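Side-chain contact in condensin complex subunit 3 (Schizosaccharomyces pombe, PDB 5OQR), which serves as a HEAT-repeat regulatory subunit of condensin, the complex required to convert interphase chromatin into condensed mitotic-like chromosomes: residues M713-E716 with S717-N720. Residues are numbered along the deposited sequence; the frame is centred on the assembly and turned at random.
Sequences MIFE and SLPN
With CG anti to its carbonyl carbon (chi1 -69°), L718 brings its isobutyl group back against I714, where CG comes 4.1 Å from CG2 of I714. The two branched side chains meet at a slant, and CD1 of L718 also meets CD1 of the F715 ring at 4.2 Å. S717 places OG between its own N and carbonyl carbon (chi1 82°), within 3.2 Å of I714 O; the short serine side chain lets its hydroxyl fold back onto the carbonyl three residues earlier. I714 O thus accepts three donors: this OG, S717 N from above the carbonyl plane, and L718 N, 2.9 Å away and almost in line with the carbonyl bond (173°). This is the closing turn of helix 706-717 in HEAT repeat 9, followed by the loop to helix 725-736. There L718 packs on M730 and I731, and F715 reaches helices 745-759 and 767-785. Trimming L718 to an alanine is likely to open a gap between I714, F715 and M730. P719, lacking an N-H, suits the turn: its CD rests 3.5 Å from F715 O, a carbonyl it cannot hydrogen-bond through its nitrogen.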
ATOM      1  N   MET A 713     -18.956  11.575 -27.058  1.00 37.15           N
ATOM      2  CA  MET A 713     -18.088  10.520 -27.573  1.00 29.43           C
ATOM      3  C   MET A 713     -18.840   9.200 -27.672  1.00 29.19           C
ATOM      4  O   MET A 713     -18.753   8.493 -28.682  1.00 35.84           O
ATOM      5  CB  MET A 713     -16.858  10.360 -26.676  1.00 37.00           C
ATOM      6  CG  MET A 713     -15.984  11.597 -26.560  1.00 37.96           C
ATOM      7  SD  MET A 713     -15.383  12.200 -28.143  1.00 40.30           S
ATOM      8  CE  MET A 713     -14.408  10.804 -28.690  1.00 38.47           C
ATOM      9  N   ILE A 714     -19.578   8.849 -26.621  1.00 26.90           N
ATOM     10  CA  ILE A 714     -20.319   7.591 -26.613  1.00 34.72           C
ATOM     11  C   ILE A 714     -21.320   7.556 -27.763  1.00 36.75           C
ATOM     12  O   ILE A 714     -21.385   6.581 -28.520  1.00 38.14           O
ATOM     13  CB  ILE A 714     -21.006   7.392 -25.249  1.00 34.67           C
ATOM     14  CG1 ILE A 714     -19.945   7.235 -24.156  1.00 26.37           C
ATOM     15  CG2 ILE A 714     -21.929   6.177 -25.278  1.00 42.07           C
ATOM     16  CD1 ILE A 714     -20.485   7.253 -22.746  1.00 28.58           C
ATOM     17  N   PHE A 715     -22.110   8.621 -27.920  1.00 32.19           N
ATOM     18  CA  PHE A 715     -23.102   8.646 -28.992  1.00 35.57           C
ATOM     19  C   PHE A 715     -22.457   8.404 -30.349  1.00 39.12           C
ATOM     20  O   PHE A 715     -23.027   7.714 -31.201  1.00 41.25           O
ATOM     21  CB  PHE A 715     -23.849   9.981 -28.990  1.00 31.17           C
ATOM     22  CG  PHE A 715     -24.777  10.155 -27.826  1.00 29.76           C
ATOM     23  CD1 PHE A 715     -25.690   9.170 -27.496  1.00 27.00           C
ATOM     24  CD2 PHE A 715     -24.731  11.300 -27.053  1.00 28.45           C
ATOM     25  CE1 PHE A 715     -26.537   9.325 -26.427  1.00 23.97           C
ATOM     26  CE2 PHE A 715     -25.577  11.459 -25.981  1.00 27.82           C
ATOM     27  CZ  PHE A 715     -26.481  10.470 -25.667  1.00 27.49           C
ATOM     28  N   GLU A 716     -21.267   8.960 -30.568  1.00 34.48           N
ATOM     29  CA  GLU A 716     -20.593   8.815 -31.851  1.00 33.31           C
ATOM     30  C   GLU A 716     -19.942   7.450 -32.033  1.00 35.89           C
ATOM     31  O   GLU A 716     -19.611   7.089 -33.166  1.00 48.79           O
ATOM     32  CB  GLU A 716     -19.538   9.909 -32.006  1.00 41.67           C
ATOM     33  CG  GLU A 716     -20.117  11.279 -32.304  1.00 47.64           C
ATOM     34  CD  GLU A 716     -19.095  12.387 -32.169  1.00 52.15           C
ATOM     35  OE1 GLU A 716     -17.969  12.107 -31.709  1.00 59.58           O
ATOM     36  OE2 GLU A 716     -19.416  13.538 -32.525  1.00 57.92           O
ATOM     37  N   SER A 717     -19.758   6.684 -30.958  1.00 33.84           N
ATOM     38  CA  SER A 717     -19.112   5.382 -31.038  1.00 39.62           C
ATOM     39  C   SER A 717     -20.091   4.219 -30.965  1.00 46.81           C
ATOM     40  O   SER A 717     -19.711   3.093 -31.303  1.00 49.29           O
ATOM     41  CB  SER A 717     -18.080   5.236 -29.914  1.00 42.59           C
ATOM     42  OG  SER A 717     -18.703   4.859 -28.701  1.00 44.93           O
ATOM     43  N   LEU A 718     -21.330   4.455 -30.534  1.00 51.55           N
ATOM     44  CA  LEU A 718     -22.302   3.369 -30.464  1.00 44.60           C
ATOM     45  C   LEU A 718     -22.495   2.661 -31.798  1.00 48.57           C
ATOM     46  O   LEU A 718     -22.644   1.428 -31.793  1.00 54.30           O
ATOM     47  CB  LEU A 718     -23.641   3.905 -29.944  1.00 46.94           C
ATOM     48  CG  LEU A 718     -23.678   4.348 -28.481  1.00 42.05           C
ATOM     49  CD1 LEU A 718     -24.975   5.082 -28.192  1.00 40.28           C
ATOM     50  CD2 LEU A 718     -23.513   3.166 -27.546  1.00 38.35           C
ATOM     51  N   PRO A 719     -22.515   3.345 -32.946  1.00 47.34           N
ATOM     52  CA  PRO A 719     -22.650   2.612 -34.215  1.00 52.18           C
ATOM     53  C   PRO A 719     -21.560   1.576 -34.434  1.00 62.14           C
ATOM     54  O   PRO A 719     -21.850   0.467 -34.897  1.00 66.80           O
ATOM     55  CB  PRO A 719     -22.592   3.730 -35.266  1.00 50.50           C
ATOM     56  CG  PRO A 719     -23.036   4.945 -34.548  1.00 44.48           C
ATOM     57  CD  PRO A 719     -22.538   4.802 -33.148  1.00 41.92           C
ATOM     58  N   ASN A 720     -20.308   1.907 -34.111  1.00 65.47           N
ATOM     59  CA  ASN A 720     -19.212   0.972 -34.324  1.00 68.09           C
ATOM     60  C   ASN A 720     -19.207  -0.152 -33.300  1.00 73.84           C
ATOM     61  O   ASN A 720     -18.590  -1.194 -33.543  1.00 76.59           O
ATOM     62  CB  ASN A 720     -17.877   1.714 -34.296  1.00 74.16           C
ATOM     63  CG  ASN A 720     -17.790   2.787 -35.360  1.00 80.66           C
ATOM     64  OD1 ASN A 720     -18.305   2.622 -36.465  1.00 83.59           O
ATOM     65  ND2 ASN A 720     -17.142   3.897 -35.031  1.00 83.38           N
TER